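Local coordinates for protein prolyl-ACP dehydrogenase (Oscillatoria sp., PDB 4IRN) that oxidises the prolyl group carried by an acyl carrier protein, using FAD, in the biosynthesis of the cyanotoxin anatoxin-a, at residues A[77-80]-A[81-84]; A[308-312]-A[313-317]; A[362-365]-A[366-370]. One frame throughout, in Å; residues are numbered along the deposited sequence.

In the fold
The three contacts come in series along the chain; none nests in or crosses another. Each joins neighbouring residues, so none closes a long loop. Interaction 1 ends helix 74-83 in the N-terminal domain. Interaction 2 comes much later, in the C-terminal domain, where a short hairpin turns into helix 316-344. Interaction 3 lies inside the next helix, 350-375. The centres of interactions 1 and 2 are about 44 Å apart. Interactions 2 and 3 are closer, with nearest atoms about 8 Å apart, but do not touch. Helix 316-344 ties them together: it starts at interaction 2, and its Arg328 bonds to interaction 3. Interaction 2 also brings in other subunits and FAD.

Interaction 1: A[77-80]-A[81-84]; sequences WQKC and SEFG
Ser81 to Gly84 bond back through the main chain to Trp77 to Cys80, one residue to each carbonyl. These are the i to i+4 bonds of an alpha helix. Ser81 N to Trp77 O and Glu82 N to Gln78 O are each 3.1 Å. Phe83 N to Lys79 O is 3.0 Å, and Gly84 N to Cys80 O is also 3.0 Å.

Side chains meet more loosely. Glu82 lies back along the helix, with CG anti to its own carbonyl carbon (chi1 -77°). This sets Glu82 OE2 alongside CB of Gln78, at 4.1 Å. Lys79 NZ and Glu82 OE1 are 5.3 Å apart, so their opposite charges attract at most weakly.

The buried side faces other helices. Cys80 and Phe83 pack on helix 42-58, where the Phe83 ring stacks on Phe54. Trp77 meets His127 of helix 118-138 edge-to-face.

The last turn closes with glycine. Gly84 has a positive phi of 117°, a backbone conformation that favours glycine. Val85 N reaches Cys80 O, and Gly84 N pairs with Ser81 O. This is a Schellman motif with Gly84 as C-prime residue, ending a helix of the N-terminal domain in the acyl-CoA dehydrogenase fold.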
# COMPACT_ATOMS: atom_id res chain seq x y z
N TRP A 77 -23.44 20.08 23.90
CA TRP A 77 -24.51 19.86 22.91
C TRP A 77 -25.44 21.07 22.92
O TRP A 77 -25.75 21.61 21.85
CB TRP A 77 -25.31 18.57 23.22
CG TRP A 77 -26.43 18.27 22.26
CD1 TRP A 77 -27.63 18.92 22.17
CD2 TRP A 77 -26.47 17.22 21.27
NE1 TRP A 77 -28.39 18.37 21.16
CE2 TRP A 77 -27.72 17.32 20.60
CE3 TRP A 77 -25.59 16.20 20.89
CZ2 TRP A 77 -28.08 16.46 19.55
CZ3 TRP A 77 -25.96 15.33 19.88
CH2 TRP A 77 -27.19 15.46 19.22
N GLN A 78 -25.88 21.49 24.14
CA GLN A 78 -26.74 22.64 24.40
C GLN A 78 -26.14 23.94 23.86
O GLN A 78 -26.84 24.70 23.21
CB GLN A 78 -27.02 22.78 25.91
CG GLN A 78 -28.00 21.75 26.50
CD GLN A 78 -27.95 21.66 28.03
OE1 GLN A 78 -27.26 22.42 28.72
NE2 GLN A 78 -28.51 20.58 28.58
N LYS A 79 -24.85 24.17 24.11
CA LYS A 79 -24.10 25.35 23.64
C LYS A 79 -24.00 25.42 22.12
O LYS A 79 -24.12 26.50 21.56
CB LYS A 79 -22.71 25.44 24.30
CG LYS A 79 -22.75 25.93 25.72
CD LYS A 79 -21.35 26.18 26.26
CE LYS A 79 -21.34 26.63 27.69
NZ LYS A 79 -21.70 28.06 27.81
N CYS A 80 -23.81 24.25 21.47
CA CYS A 80 -23.74 24.12 20.02
C CYS A 80 -25.09 24.46 19.37
O CYS A 80 -25.11 25.13 18.34
CB CYS A 80 -23.26 22.73 19.62
SG CYS A 80 -21.47 22.51 19.76
N SER A 81 -26.20 24.01 19.99
CA SER A 81 -27.57 24.29 19.52
C SER A 81 -27.90 25.78 19.65
O SER A 81 -28.58 26.33 18.78
CB SER A 81 -28.60 23.45 20.26
OG SER A 81 -29.89 23.63 19.70
N GLU A 82 -27.41 26.44 20.75
CA GLU A 82 -27.56 27.87 21.01
C GLU A 82 -26.81 28.66 19.92
O GLU A 82 -27.31 29.69 19.47
CB GLU A 82 -26.99 28.25 22.39
CG GLU A 82 -27.87 27.88 23.57
CD GLU A 82 -27.14 27.78 24.91
OE1 GLU A 82 -26.23 28.60 25.16
OE2 GLU A 82 -27.51 26.89 25.71
N PHE A 83 -25.63 28.15 19.49
CA PHE A 83 -24.80 28.75 18.45
C PHE A 83 -25.48 28.63 17.09
O PHE A 83 -25.37 29.54 16.26
CB PHE A 83 -23.38 28.15 18.43
CG PHE A 83 -22.38 28.92 17.60
CD1 PHE A 83 -22.13 28.56 16.28
CD2 PHE A 83 -21.67 29.99 18.14
CE1 PHE A 83 -21.20 29.27 15.51
CE2 PHE A 83 -20.74 30.70 17.37
CZ PHE A 83 -20.51 30.33 16.06
N GLY A 84 -26.20 27.52 16.89
CA GLY A 84 -26.97 27.24 15.69
C GLY A 84 -26.55 26.04 14.88
O GLY A 84 -27.13 25.82 13.81

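Interaction 2: A[308-312]-A[313-317]; sequences FGQAI and GKFQL. With FAD (flavin-adenine dinucleotide), chain J.
The Phe315 ring is held between a protein amide and the adenine of FAD. Gln310 NE2 sits over one face, 3.2 Å above the Phe315 ring plane and offset toward the rim. FAD C6A lies over the centre of the opposite face, 3.7 Å from the plane of the Phe315 ring. The Gln310 amide is tilted to the ring, with the planes 60° apart. Gln310 CG stands between the backbone N and the carbonyl carbon (chi1 52°), and the extended chain then carries the amide across Phe315. Gln310 NE2 also lies 3.5 Å from Lys314 CB.

Phe308 joins from another direction. Phe308 CD2 is 3.9 Å from Phe315 CZ, and the two rings meet obliquely. Both rings approach N6A of the adenine. Ile312 meets the ribose instead, with CG2 at 3.4 Å from FAD O4B. The three side chains therefore line the adenosine end of the cofactor.

The backbone makes two bonds, both i to i+3. Lys314 N to Ala311 O is 3.0 Å, and Phe315 N to Ile312 O is 3.1 Å. Both belong to the short 3-10 turn at 312-314 that leads into the helix. Phe315 takes the N-cap position of helix 316-344.

The contact lies at subunit interfaces. Phe308 packs on Ser169 of the third subunit, and Gln316 OE1 bonds to Leu317 N of the second. Gln316 NE2 donates a hydrogen bond to N1A of another FAD.

Phe308 and Gly309 have backbone angles of a type I' turn, which links strands 306-307 and 310-311. The whole is a beta hairpin leading into a helix, here forming an adenine pocket between subunits, as in the acyl-CoA dehydrogenase family.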
# COMPACT_ATOMS: atom_id res chain seq x y z
N PHE A 308 19.83 13.02 16.99
CA PHE A 308 21.06 12.94 16.18
C PHE A 308 21.56 14.36 15.74
O PHE A 308 22.09 14.52 14.63
CB PHE A 308 20.91 11.97 14.98
CG PHE A 308 20.43 10.58 15.31
CD1 PHE A 308 21.34 9.57 15.63
CD2 PHE A 308 19.07 10.27 15.32
CE1 PHE A 308 20.90 8.28 15.95
CE2 PHE A 308 18.63 8.99 15.67
CZ PHE A 308 19.55 7.99 15.95
N GLY A 309 21.35 15.35 16.62
CA GLY A 309 21.78 16.73 16.41
C GLY A 309 20.95 17.57 15.46
O GLY A 309 21.37 18.66 15.07
N GLN A 310 19.76 17.09 15.07
CA GLN A 310 18.86 17.83 14.20
C GLN A 310 17.39 17.52 14.47
O GLN A 310 17.09 16.54 15.17
CB GLN A 310 19.23 17.64 12.72
CG GLN A 310 19.37 16.20 12.28
CD GLN A 310 19.48 16.06 10.78
OE1 GLN A 310 20.21 16.81 10.09
NE2 GLN A 310 18.78 15.06 10.24
N ALA A 311 16.46 18.36 13.94
CA ALA A 311 15.03 18.15 14.10
C ALA A 311 14.69 16.89 13.35
O ALA A 311 15.27 16.64 12.30
CB ALA A 311 14.25 19.32 13.53
N ILE A 312 13.77 16.08 13.91
CA ILE A 312 13.35 14.80 13.33
C ILE A 312 12.80 14.92 11.90
O ILE A 312 12.99 14.00 11.11
CB ILE A 312 12.43 13.97 14.29
CG1 ILE A 312 11.24 14.82 14.79
CG2 ILE A 312 13.24 13.38 15.46
CD1 ILE A 312 9.95 14.08 14.94
N GLY A 313 12.18 16.06 11.59
CA GLY A 313 11.64 16.38 10.27
C GLY A 313 12.70 16.54 9.18
O GLY A 313 12.36 16.59 8.01
N LYS A 314 13.97 16.61 9.57
CA LYS A 314 15.09 16.68 8.63
C LYS A 314 15.42 15.30 8.04
O LYS A 314 16.12 15.21 7.04
CB LYS A 314 16.34 17.33 9.27
CG LYS A 314 16.16 18.82 9.64
CD LYS A 314 16.11 19.73 8.42
CE LYS A 314 15.75 21.13 8.79
NZ LYS A 314 15.65 22.00 7.59
N PHE A 315 14.88 14.22 8.66
CA PHE A 315 15.00 12.84 8.18
C PHE A 315 13.79 12.61 7.28
O PHE A 315 12.65 12.86 7.70
CB PHE A 315 15.03 11.83 9.35
CG PHE A 315 16.12 12.06 10.36
CD1 PHE A 315 17.45 11.74 10.07
CD2 PHE A 315 15.83 12.57 11.62
CE1 PHE A 315 18.46 11.94 11.03
CE2 PHE A 315 16.84 12.78 12.57
CZ PHE A 315 18.14 12.46 12.27
N GLN A 316 14.04 12.17 6.04
CA GLN A 316 13.00 11.94 5.03
C GLN A 316 11.89 10.95 5.39
O GLN A 316 10.77 11.09 4.89
CB GLN A 316 13.62 11.62 3.67
CG GLN A 316 14.32 12.82 3.03
CD GLN A 316 14.87 12.53 1.65
OE1 GLN A 316 15.03 11.38 1.23
NE2 GLN A 316 15.14 13.58 0.91
N LEU A 317 12.19 9.96 6.25
CA LEU A 317 11.16 8.99 6.65
C LEU A 317 10.08 9.65 7.52
O LEU A 317 8.93 9.20 7.50
CB LEU A 317 11.76 7.76 7.36
CG LEU A 317 12.57 6.77 6.51
CD1 LEU A 317 13.23 5.74 7.39
CD2 LEU A 317 11.71 6.11 5.44
PA FAD J . 12.37 9.59 19.04
O1A FAD J . 13.85 9.49 19.10
O2A FAD J . 11.68 10.70 19.84
O5B FAD J . 11.88 9.63 17.52
C5B FAD J . 10.99 10.67 17.05
C4B FAD J . 10.58 10.19 15.69
O4B FAD J . 11.59 10.53 14.73
C3B FAD J . 10.36 8.67 15.62
O3B FAD J . 9.03 8.39 15.24
C2B FAD J . 11.40 8.14 14.62
O2B FAD J . 10.71 7.42 13.61
C1B FAD J . 11.99 9.40 13.98
N9A FAD J . 13.45 9.39 13.90
C8A FAD J . 14.34 9.69 14.91
N7A FAD J . 15.60 9.54 14.58
C5A FAD J . 15.54 9.11 13.26
C6A FAD J . 16.55 8.77 12.33
N6A FAD J . 17.85 8.75 12.61
N1A FAD J . 16.16 8.41 11.09
C2A FAD J . 14.85 8.38 10.81
N3A FAD J . 13.82 8.67 11.61
C4A FAD J . 14.23 9.03 12.83
N1 FAD J . 13.31 1.96 26.75
C2 FAD J . 14.17 1.42 27.71
O2 FAD J . 15.35 1.75 27.78
N3 FAD J . 13.70 0.49 28.62
C4 FAD J . 12.41 0.01 28.67
O4 FAD J . 12.10 -0.82 29.53
C4X FAD J . 11.50 0.59 27.67
N5 FAD J . 10.24 0.21 27.68
C5X FAD J . 9.38 0.79 26.76
C6 FAD J . 8.04 0.38 26.75
C7 FAD J . 7.12 0.90 25.85
C7M FAD J . 5.70 0.39 25.86
C8 FAD J . 7.54 1.89 24.93
C8M FAD J . 6.59 2.51 23.95
C9 FAD J . 8.87 2.30 24.94
C9A FAD J . 9.81 1.76 25.83
N10 FAD J . 11.17 2.16 25.86
C10 FAD J . 12.04 1.57 26.75
C1' FAD J . 11.62 3.25 24.97
C2' FAD J . 11.48 2.84 23.51
O2' FAD J . 12.57 2.01 23.11
C3' FAD J . 11.33 4.06 22.61
O3' FAD J . 10.03 4.12 22.03
C4' FAD J . 12.40 4.20 21.52
O4' FAD J . 13.64 4.37 22.22
C5' FAD J . 12.13 5.38 20.62
O5' FAD J . 11.78 6.44 21.54
P FAD J . 11.32 7.83 21.04
O1P FAD J . 9.96 7.83 20.46
O2P FAD J . 11.77 8.64 22.24
O3P FAD J . 12.19 8.21 19.75

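Interaction 3: A[362-365]-A[366-370]; sequences EAWV and QSCLE
Trp364 and Cys368 make a sulfur-aromatic contact one turn apart on helix 350-375, in the buried helical part of the C-terminal domain. Cys368 SG is 4.2 Å from the centroid of the five-membered ring of Trp364, 44° off its normal. The approach is oblique. Cys368 SG is 3.7 Å from Trp364 NE1, on the pyrrole side of the indole. With Trp364 CG anti to the backbone N (chi1 -166°) and chi2 at 17°, the CD1-NE1 side of the indole is turned toward Cys368.

The helix backbone carries regular i to i+4 bonds through these residues. Gln366 N to Glu362 O is 3.2 Å, Ser367 N to Ala363 O is 3.0 Å, and Cys368 N to Trp364 O is 3.1 Å. Leu369 N bonds to Val365 O in the same way.

A polar side of the helix is organised around Arg328 of helix 316-344. Arg328 NH1 bonds to Ser367 OG and NH2 forms a salt bridge with Glu370 OE2. Ser367 OG also lies 3.0 Å from Ala363 O. Gln366 NE2 makes a weak hydrogen bond of 3.4 Å to Glu370 OE2, so this carboxylate oxygen has two donors.

The apolar side chains reach two further helices. Trp364 packs on Ala287, Thr290 and Met291 of helix 285-304. Val365 and Cys368 pack on Leu390 of helix 386-395. Helix 350-375 is thus a member of the C-terminal helical bundle, a hallmark of the acyl-CoA dehydrogenase fold.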
# COMPACT_ATOMS: atom_id res chain seq x y z
N GLU A 362 -10.77 6.21 5.70
CA GLU A 362 -9.48 5.54 5.61
C GLU A 362 -8.32 6.51 5.72
O GLU A 362 -7.30 6.16 6.31
CB GLU A 362 -9.37 4.72 4.33
CG GLU A 362 -10.21 3.46 4.35
CD GLU A 362 -10.32 2.72 3.02
OE1 GLU A 362 -9.70 3.13 2.01
OE2 GLU A 362 -11.01 1.67 3.02
N ALA A 363 -8.47 7.71 5.14
CA ALA A 363 -7.49 8.78 5.19
C ALA A 363 -7.29 9.23 6.65
O ALA A 363 -6.14 9.42 7.08
CB ALA A 363 -7.98 9.95 4.35
N TRP A 364 -8.40 9.34 7.41
CA TRP A 364 -8.40 9.73 8.81
C TRP A 364 -7.64 8.74 9.70
O TRP A 364 -6.81 9.17 10.49
CB TRP A 364 -9.84 9.93 9.32
CG TRP A 364 -9.96 10.64 10.64
CD1 TRP A 364 -9.00 11.39 11.26
CD2 TRP A 364 -11.11 10.68 11.48
NE1 TRP A 364 -9.48 11.88 12.46
CE2 TRP A 364 -10.78 11.46 12.62
CE3 TRP A 364 -12.40 10.11 11.41
CZ2 TRP A 364 -11.68 11.70 13.66
CZ3 TRP A 364 -13.30 10.36 12.43
CH2 TRP A 364 -12.94 11.15 13.54
N VAL A 365 -7.91 7.43 9.54
CA VAL A 365 -7.27 6.35 10.31
C VAL A 365 -5.76 6.35 10.07
O VAL A 365 -4.99 6.32 11.02
CB VAL A 365 -7.94 4.97 10.00
CG1 VAL A 365 -7.09 3.81 10.50
CG2 VAL A 365 -9.34 4.90 10.59
N GLN A 366 -5.37 6.42 8.79
CA GLN A 366 -4.00 6.43 8.33
C GLN A 366 -3.21 7.61 8.86
O GLN A 366 -2.10 7.42 9.35
CB GLN A 366 -3.94 6.31 6.80
CG GLN A 366 -2.57 5.95 6.23
CD GLN A 366 -1.91 4.74 6.82
OE1 GLN A 366 -2.46 3.64 6.82
NE2 GLN A 366 -0.68 4.94 7.31
N SER A 367 -3.79 8.83 8.78
CA SER A 367 -3.15 10.07 9.26
C SER A 367 -2.98 10.06 10.78
O SER A 367 -1.96 10.54 11.28
CB SER A 367 -3.93 11.29 8.81
OG SER A 367 -3.90 11.43 7.40
N CYS A 368 -3.94 9.47 11.51
CA CYS A 368 -3.90 9.32 12.97
C CYS A 368 -2.75 8.40 13.37
O CYS A 368 -2.00 8.71 14.29
CB CYS A 368 -5.23 8.79 13.50
SG CYS A 368 -6.54 10.03 13.59
N LEU A 369 -2.62 7.28 12.65
CA LEU A 369 -1.57 6.27 12.84
C LEU A 369 -0.18 6.91 12.66
O LEU A 369 0.71 6.68 13.47
CB LEU A 369 -1.80 5.10 11.86
CG LEU A 369 -0.83 3.92 11.92
CD1 LEU A 369 -1.02 3.11 13.19
CD2 LEU A 369 -1.01 3.01 10.70
N GLU A 370 -0.03 7.74 11.61
CA GLU A 370 1.20 8.44 11.27
C GLU A 370 1.56 9.53 12.28
O GLU A 370 2.75 9.71 12.58
CB GLU A 370 1.11 9.03 9.86
CG GLU A 370 1.21 7.98 8.77
CD GLU A 370 1.06 8.46 7.33
OE1 GLU A 370 0.72 9.64 7.13
OE2 GLU A 370 1.27 7.63 6.42